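Local structure of DNA polymerase III subunit beta (Deinococcus radiodurans, 4TRT) at residues D245-K258 / L324-S336. The protein probably tethers DNA polymerases and other proteins to DNA, forming a ring-shaped head-to-tail homodimer around the duplex that makes synthesis processive. Sequence-based numbering, arbitrary orientation.
Sequences DIKLQVTLPATALK and LGPIDGDAELLFS
The Phe335 ring takes Val250 CG2 at its edge, near the ring plane, 4.2 Å from CE2, while Leu248 runs alongside and sets its CD2 4.0 Å from Phe335 CD2. On this face of the sheet the antiparallel strands set Val250 opposite Leu333 in a hydrogen-bonded pair. At one end Lys247 and Leu248 both face Phe335, a classic beta bulge: Lys247 N gives Phe335 O a 2.8 Å bond, Leu248 N a weak one. Beyond Pro253, the N-cap, Leu257 crosses Leu324 at about a right angle, CD2 lying 3.6 Å from Leu324 CD1. Lys258, extended beyond CG, carries its ammonium into the 324-327 turn, where NZ bonds Ile327 O at 2.8 Å and Gly325 O at 3.1 Å, the latter from above the carbonyl plane; a water links NZ to Asp328 OD1. An alanine at Lys258 would remove this grip, and the two turn carbonyls would probably lose their shared donor. Strand 330-335 lies between strands 248-253 and 342-346; Glu332 forms a salt bridge with Arg345, and strand 303-306 flanks 248-253. Met311, Leu313 and Phe315 of strand 310-316 pack on Phe335, joining this sheet to the other sheet of the C-terminal domain.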
ATOM      1  N   ASP A 245      28.740 -32.847   5.729  1.00 44.59           N
ATOM      2  CA  ASP A 245      28.434 -34.245   5.375  1.00 45.45           C
ATOM      3  C   ASP A 245      27.041 -34.334   4.722  1.00 39.96           C
ATOM      4  O   ASP A 245      26.051 -34.632   5.376  1.00 39.90           O
ATOM      5  CB  ASP A 245      28.529 -35.142   6.615  1.00 48.75           C
ATOM      6  CG  ASP A 245      28.393 -36.627   6.288  1.00 53.92           C
ATOM      7  OD1 ASP A 245      28.198 -36.980   5.108  1.00 57.35           O
ATOM      8  OD2 ASP A 245      28.463 -37.448   7.224  1.00 60.51           O
ATOM      9  N   ILE A 246      26.986 -34.080   3.417  1.00 36.48           N
ATOM     10  CA  ILE A 246      25.739 -34.001   2.674  1.00 34.29           C
ATOM     11  C   ILE A 246      25.359 -35.384   2.160  1.00 34.39           C
ATOM     12  O   ILE A 246      26.182 -36.055   1.536  1.00 33.62           O
ATOM     13  CB  ILE A 246      25.873 -32.999   1.510  1.00 33.25           C
ATOM     14  CG1 ILE A 246      26.249 -31.615   2.056  1.00 35.16           C
ATOM     15  CG2 ILE A 246      24.584 -32.916   0.693  1.00 31.28           C
ATOM     16  CD1 ILE A 246      25.280 -31.055   3.113  1.00 32.24           C
ATOM     17  N   LYS A 247      24.124 -35.804   2.437  1.00 35.50           N
ATOM     18  CA  LYS A 247      23.611 -37.151   2.087  1.00 37.10           C
ATOM     19  C   LYS A 247      22.646 -37.136   0.902  1.00 34.21           C
ATOM     20  O   LYS A 247      22.387 -38.169   0.293  1.00 36.75           O
ATOM     21  CB  LYS A 247      22.840 -37.758   3.279  1.00 39.63           C
ATOM     22  CG  LYS A 247      23.601 -37.922   4.589  1.00 42.90           C
ATOM     23  CD  LYS A 247      24.780 -38.843   4.436  1.00 47.58           C
ATOM     24  CE  LYS A 247      25.471 -39.112   5.765  1.00 51.95           C
ATOM     25  NZ  LYS A 247      26.898 -39.465   5.498  1.00 54.21           N
ATOM     26  N   LEU A 248      22.037 -35.988   0.642  1.00 34.42           N
ATOM     27  CA  LEU A 248      21.004 -35.884  -0.369  1.00 33.24           C
ATOM     28  C   LEU A 248      21.012 -34.474  -0.967  1.00 33.81           C
ATOM     29  O   LEU A 248      21.074 -33.488  -0.234  1.00 34.07           O
ATOM     30  CB  LEU A 248      19.635 -36.200   0.247  1.00 34.37           C
ATOM     31  CG  LEU A 248      18.360 -36.076  -0.599  1.00 35.28           C
ATOM     32  CD1 LEU A 248      18.341 -37.064  -1.766  1.00 34.49           C
ATOM     33  CD2 LEU A 248      17.144 -36.278   0.303  1.00 35.00           C
ATOM     34  N   GLN A 249      20.932 -34.412  -2.298  1.00 32.58           N
ATOM     35  CA  GLN A 249      20.958 -33.171  -3.056  1.00 32.96           C
ATOM     36  C   GLN A 249      19.724 -33.170  -3.924  1.00 31.82           C
ATOM     37  O   GLN A 249      19.438 -34.161  -4.582  1.00 32.84           O
ATOM     38  CB  GLN A 249      22.207 -33.115  -3.941  1.00 34.20           C
ATOM     39  CG  GLN A 249      22.308 -31.885  -4.830  1.00 35.09           C
ATOM     40  CD  GLN A 249      23.501 -31.983  -5.762  1.00 36.74           C
ATOM     41  OE1 GLN A 249      24.632 -32.149  -5.301  1.00 36.39           O
ATOM     42  NE2 GLN A 249      23.253 -31.926  -7.088  1.00 35.00           N
ATOM     43  N   VAL A 250      18.976 -32.077  -3.899  1.00 31.42           N
ATOM     44  CA  VAL A 250      17.779 -31.940  -4.701  1.00 30.86           C
ATOM     45  C   VAL A 250      17.919 -30.643  -5.481  1.00 31.92           C
ATOM     46  O   VAL A 250      18.320 -29.629  -4.923  1.00 32.80           O
ATOM     47  CB  VAL A 250      16.509 -31.907  -3.813  1.00 32.28           C
ATOM     48  CG1 VAL A 250      15.276 -31.530  -4.634  1.00 33.86           C
ATOM     49  CG2 VAL A 250      16.294 -33.270  -3.155  1.00 33.10           C
ATOM     50  N   THR A 251      17.618 -30.687  -6.778  1.00 30.99           N
ATOM     51  CA  THR A 251      17.689 -29.517  -7.611  1.00 32.98           C
ATOM     52  C   THR A 251      16.313 -29.327  -8.261  1.00 32.71           C
ATOM     53  O   THR A 251      15.728 -30.291  -8.767  1.00 32.41           O
ATOM     54  CB  THR A 251      18.791 -29.733  -8.685  1.00 36.21           C
ATOM     55  OG1 THR A 251      20.068 -29.873  -8.031  1.00 38.55           O
ATOM     56  CG2 THR A 251      18.824 -28.599  -9.622  1.00 36.22           C
ATOM     57  N   LEU A 252      15.810 -28.092  -8.266  1.00 31.19           N
ATOM     58  CA  LEU A 252      14.498 -27.807  -8.825  1.00 32.47           C
ATOM     59  C   LEU A 252      14.340 -26.315  -9.084  1.00 31.12           C
ATOM     60  O   LEU A 252      15.124 -25.519  -8.572  1.00 30.11           O
ATOM     61  CB  LEU A 252      13.393 -28.317  -7.880  1.00 32.62           C
ATOM     62  CG  LEU A 252      13.170 -27.547  -6.584  1.00 33.49           C
ATOM     63  CD1 LEU A 252      12.005 -28.179  -5.845  1.00 36.19           C
ATOM     64  CD2 LEU A 252      14.392 -27.486  -5.666  1.00 34.53           C
ATOM     65  N   PRO A 253      13.316 -25.933  -9.855  1.00 31.38           N
ATOM     66  CA  PRO A 253      13.087 -24.519 -10.144  1.00 33.29           C
ATOM     67  C   PRO A 253      12.771 -23.726  -8.886  1.00 33.79           C
ATOM     68  O   PRO A 253      11.918 -24.138  -8.096  1.00 33.02           O
ATOM     69  CB  PRO A 253      11.877 -24.546 -11.074  1.00 34.94           C
ATOM     70  CG  PRO A 253      11.858 -25.920 -11.657  1.00 33.76           C
ATOM     71  CD  PRO A 253      12.341 -26.794 -10.555  1.00 34.48           C
ATOM     72  N   ALA A 254      13.475 -22.616  -8.695  1.00 33.93           N
ATOM     73  CA  ALA A 254      13.340 -21.813  -7.495  1.00 35.81           C
ATOM     74  C   ALA A 254      11.930 -21.267  -7.342  1.00 35.56           C
ATOM     75  O   ALA A 254      11.381 -21.257  -6.237  1.00 33.84           O
ATOM     76  CB  ALA A 254      14.329 -20.665  -7.524  1.00 34.65           C
ATOM     77  N   THR A 255      11.348 -20.807  -8.440  1.00 36.07           N
ATOM     78  CA  THR A 255      10.053 -20.131  -8.353  1.00 36.37           C
ATOM     79  C   THR A 255       8.968 -21.122  -7.984  1.00 37.40           C
ATOM     80  O   THR A 255       8.103 -20.811  -7.139  1.00 35.42           O
ATOM     81  CB  THR A 255       9.690 -19.422  -9.663  1.00 36.95           C
ATOM     82  OG1 THR A 255      10.606 -18.346  -9.876  1.00 39.31           O
ATOM     83  CG2 THR A 255       8.250 -18.898  -9.641  1.00 37.57           C
ATOM     84  N   ALA A 256       9.018 -22.316  -8.580  1.00 35.88           N
ATOM     85  CA  ALA A 256       8.043 -23.357  -8.226  1.00 36.85           C
ATOM     86  C   ALA A 256       8.140 -23.705  -6.741  1.00 37.15           C
ATOM     87  O   ALA A 256       7.111 -23.824  -6.052  1.00 36.36           O
ATOM     88  CB  ALA A 256       8.190 -24.589  -9.111  1.00 36.00           C
ATOM     89  N   LEU A 257       9.364 -23.822  -6.218  1.00 34.94           N
ATOM     90  CA  LEU A 257       9.544 -24.156  -4.803  1.00 32.74           C
ATOM     91  C   LEU A 257       9.028 -23.051  -3.888  1.00 33.39           C
ATOM     92  O   LEU A 257       8.361 -23.335  -2.882  1.00 31.96           O
ATOM     93  CB  LEU A 257      11.012 -24.484  -4.486  1.00 32.78           C
ATOM     94  CG  LEU A 257      11.350 -24.759  -3.028  1.00 34.29           C
ATOM     95  CD1 LEU A 257      10.634 -26.013  -2.498  1.00 31.52           C
ATOM     96  CD2 LEU A 257      12.870 -24.862  -2.877  1.00 34.26           C
ATOM     97  N   LYS A 258       9.321 -21.799  -4.225  1.00 31.75           N
ATOM     98  CA  LYS A 258       8.861 -20.668  -3.413  1.00 33.53           C
ATOM     99  C   LYS A 258       7.351 -20.603  -3.378  1.00 33.49           C
ATOM    100  O   LYS A 258       6.771 -20.424  -2.322  1.00 32.49           O
ATOM    101  CB  LYS A 258       9.379 -19.346  -3.951  1.00 34.35           C
ATOM    102  CG  LYS A 258      10.885 -19.180  -3.806  1.00 37.11           C
ATOM    103  CD  LYS A 258      11.327 -17.869  -4.453  1.00 38.19           C
ATOM    104  CE  LYS A 258      12.822 -17.841  -4.591  1.00 38.95           C
ATOM    105  NZ  LYS A 258      13.302 -16.510  -5.073  1.00 38.05           N
ATOM    106  N   LEU A 324      15.228 -18.857   0.764  1.00 32.68           N
ATOM    107  CA  LEU A 324      15.083 -18.970  -0.687  1.00 34.10           C
ATOM    108  C   LEU A 324      15.036 -17.648  -1.430  1.00 34.74           C
ATOM    109  O   LEU A 324      15.269 -17.612  -2.654  1.00 35.78           O
ATOM    110  CB  LEU A 324      13.827 -19.766  -1.046  1.00 32.28           C
ATOM    111  CG  LEU A 324      13.863 -21.229  -0.645  1.00 31.40           C
ATOM    112  CD1 LEU A 324      12.506 -21.843  -0.951  1.00 28.47           C
ATOM    113  CD2 LEU A 324      14.987 -21.957  -1.383  1.00 32.32           C
ATOM    114  N   GLY A 325      14.702 -16.573  -0.716  1.00 34.83           N
ATOM    115  CA  GLY A 325      14.463 -15.268  -1.320  1.00 36.10           C
ATOM    116  C   GLY A 325      15.474 -14.857  -2.370  1.00 35.93           C
ATOM    117  O   GLY A 325      15.096 -14.541  -3.492  1.00 35.54           O
ATOM    118  N   PRO A 326      16.764 -14.854  -2.014  1.00 36.21           N
ATOM    119  CA  PRO A 326      17.828 -14.470  -2.960  1.00 36.25           C
ATOM    120  C   PRO A 326      18.158 -15.492  -4.063  1.00 34.80           C
ATOM    121  O   PRO A 326      18.996 -15.216  -4.892  1.00 35.00           O
ATOM    122  CB  PRO A 326      19.048 -14.297  -2.052  1.00 37.20           C
ATOM    123  CG  PRO A 326      18.494 -14.082  -0.684  1.00 38.06           C
ATOM    124  CD  PRO A 326      17.285 -14.964  -0.639  1.00 36.41           C
ATOM    125  N   ILE A 327      17.521 -16.655  -4.065  1.00 35.35           N
ATOM    126  CA  ILE A 327      17.793 -17.687  -5.060  1.00 36.53           C
ATOM    127  C   ILE A 327      16.833 -17.565  -6.245  1.00 37.43           C
ATOM    128  O   ILE A 327      15.622 -17.640  -6.079  1.00 37.85           O
ATOM    129  CB  ILE A 327      17.692 -19.106  -4.466  1.00 33.51           C
ATOM    130  CG1 ILE A 327      18.714 -19.281  -3.338  1.00 33.01           C
ATOM    131  CG2 ILE A 327      17.914 -20.153  -5.559  1.00 32.14           C
ATOM    132  CD1 ILE A 327      18.594 -20.558  -2.515  1.00 32.33           C
ATOM    133  N   ASP A 328      17.405 -17.405  -7.440  1.00 40.66           N
ATOM    134  CA  ASP A 328      16.656 -17.358  -8.702  1.00 40.69           C
ATOM    135  C   ASP A 328      17.090 -18.478  -9.664  1.00 38.30           C
ATOM    136  O   ASP A 328      18.205 -18.980  -9.598  1.00 36.29           O
ATOM    137  CB  ASP A 328      16.907 -16.023  -9.391  1.00 44.22           C
ATOM    138  CG  ASP A 328      16.510 -14.830  -8.535  1.00 47.97           C
ATOM    139  OD1 ASP A 328      15.397 -14.844  -7.978  1.00 50.80           O
ATOM    140  OD2 ASP A 328      17.298 -13.866  -8.455  1.00 50.96           O
ATOM    141  N   GLY A 329      16.200 -18.850 -10.566  1.00 36.88           N
ATOM    142  CA  GLY A 329      16.486 -19.881 -11.544  1.00 38.34           C
ATOM    143  C   GLY A 329      16.245 -21.251 -10.953  1.00 35.63           C
ATOM    144  O   GLY A 329      15.113 -21.715 -10.868  1.00 35.66           O
ATOM    145  N   ASP A 330      17.314 -21.936 -10.595  1.00 34.49           N
ATOM    146  CA  ASP A 330      17.177 -23.237  -9.957  1.00 33.94           C
ATOM    147  C   ASP A 330      17.810 -23.232  -8.581  1.00 34.55           C
ATOM    148  O   ASP A 330      18.844 -22.608  -8.364  1.00 33.73           O
ATOM    149  CB  ASP A 330      17.783 -24.306 -10.863  1.00 34.51           C
ATOM    150  CG  ASP A 330      17.026 -24.428 -12.180  1.00 35.52           C
ATOM    151  OD1 ASP A 330      15.892 -24.979 -12.192  1.00 38.34           O
ATOM    152  OD2 ASP A 330      17.555 -23.939 -13.203  1.00 36.24           O
ATOM    153  N   ALA A 331      17.121 -23.864  -7.638  1.00 32.58           N
ATOM    154  CA  ALA A 331      17.629 -24.012  -6.291  1.00 32.39           C
ATOM    155  C   ALA A 331      18.279 -25.382  -6.133  1.00 31.87           C
ATOM    156  O   ALA A 331      17.836 -26.353  -6.736  1.00 32.36           O
ATOM    157  CB  ALA A 331      16.500 -23.837  -5.283  1.00 31.47           C
ATOM    158  N   GLU A 332      19.322 -25.428  -5.305  1.00 33.53           N
ATOM    159  CA  GLU A 332      19.990 -26.643  -4.897  1.00 33.32           C
ATOM    160  C   GLU A 332      19.793 -26.762  -3.395  1.00 30.39           C
ATOM    161  O   GLU A 332      20.128 -25.849  -2.647  1.00 29.27           O
ATOM    162  CB  GLU A 332      21.481 -26.517  -5.208  1.00 37.35           C
ATOM    163  CG  GLU A 332      22.132 -27.725  -5.824  1.00 41.91           C
ATOM    164  CD  GLU A 332      23.539 -27.397  -6.330  1.00 44.04           C
ATOM    165  OE1 GLU A 332      24.399 -27.091  -5.494  1.00 44.91           O
ATOM    166  OE2 GLU A 332      23.784 -27.423  -7.559  1.00 47.81           O
ATOM    167  N   LEU A 333      19.205 -27.865  -2.953  1.00 31.27           N
ATOM    168  CA  LEU A 333      18.980 -28.107  -1.518  1.00 30.14           C
ATOM    169  C   LEU A 333      19.879 -29.263  -1.115  1.00 30.16           C
ATOM    170  O   LEU A 333      19.780 -30.352  -1.687  1.00 32.33           O
ATOM    171  CB  LEU A 333      17.506 -28.480  -1.246  1.00 31.30           C
ATOM    172  CG  LEU A 333      16.427 -27.701  -2.006  1.00 31.35           C
ATOM    173  CD1 LEU A 333      15.054 -28.245  -1.661  1.00 31.50           C
ATOM    174  CD2 LEU A 333      16.546 -26.199  -1.726  1.00 31.69           C
ATOM    175  N   LEU A 334      20.742 -29.029  -0.133  1.00 31.19           N
ATOM    176  CA  LEU A 334      21.687 -30.017   0.323  1.00 31.29           C
ATOM    177  C   LEU A 334      21.355 -30.385   1.767  1.00 31.98           C
ATOM    178  O   LEU A 334      21.413 -29.539   2.664  1.00 30.78           O
ATOM    179  CB  LEU A 334      23.092 -29.448   0.260  1.00 32.57           C
ATOM    180  CG  LEU A 334      23.572 -28.843  -1.060  1.00 33.38           C
ATOM    181  CD1 LEU A 334      24.946 -28.215  -0.826  1.00 33.52           C
ATOM    182  CD2 LEU A 334      23.636 -29.881  -2.154  1.00 32.16           C
ATOM    183  N   PHE A 335      21.030 -31.661   1.983  1.00 32.27           N
ATOM    184  CA  PHE A 335      20.566 -32.150   3.271  1.00 33.53           C
ATOM    185  C   PHE A 335      21.616 -33.037   3.914  1.00 36.08           C
ATOM    186  O   PHE A 335      22.210 -33.895   3.241  1.00 35.30           O
ATOM    187  CB  PHE A 335      19.278 -32.948   3.090  1.00 33.51           C
ATOM    188  CG  PHE A 335      18.162 -32.158   2.512  1.00 34.05           C
ATOM    189  CD1 PHE A 335      17.573 -31.134   3.239  1.00 34.06           C
ATOM    190  CD2 PHE A 335      17.697 -32.430   1.229  1.00 34.83           C
ATOM    191  CE1 PHE A 335      16.518 -30.412   2.714  1.00 35.20           C
ATOM    192  CE2 PHE A 335      16.659 -31.693   0.689  1.00 34.38           C
ATOM    193  CZ  PHE A 335      16.064 -30.689   1.441  1.00 34.53           C
ATOM    194  N   SER A 336      21.870 -32.811   5.200  1.00 35.23           N
ATOM    195  CA  SER A 336      22.835 -33.613   5.928  1.00 37.49           C
ATOM    196  C   SER A 336      22.155 -34.742   6.708  1.00 38.79           C
ATOM    197  O   SER A 336      22.839 -35.591   7.252  1.00 39.66           O
ATOM    198  CB  SER A 336      23.686 -32.742   6.852  1.00 38.08           C
ATOM    199  OG  SER A 336      22.915 -32.139   7.879  1.00 38.10           O
TER
HETATM  200  O   HOH W   1      12.509 -20.475 -11.132  1.00 36.47           O
HETATM  201  O   HOH W   2      13.554 -17.858  -9.924  1.00 42.90           O
HETATM  202  O   HOH W   3      13.136 -16.504  -7.774  1.00 53.73           O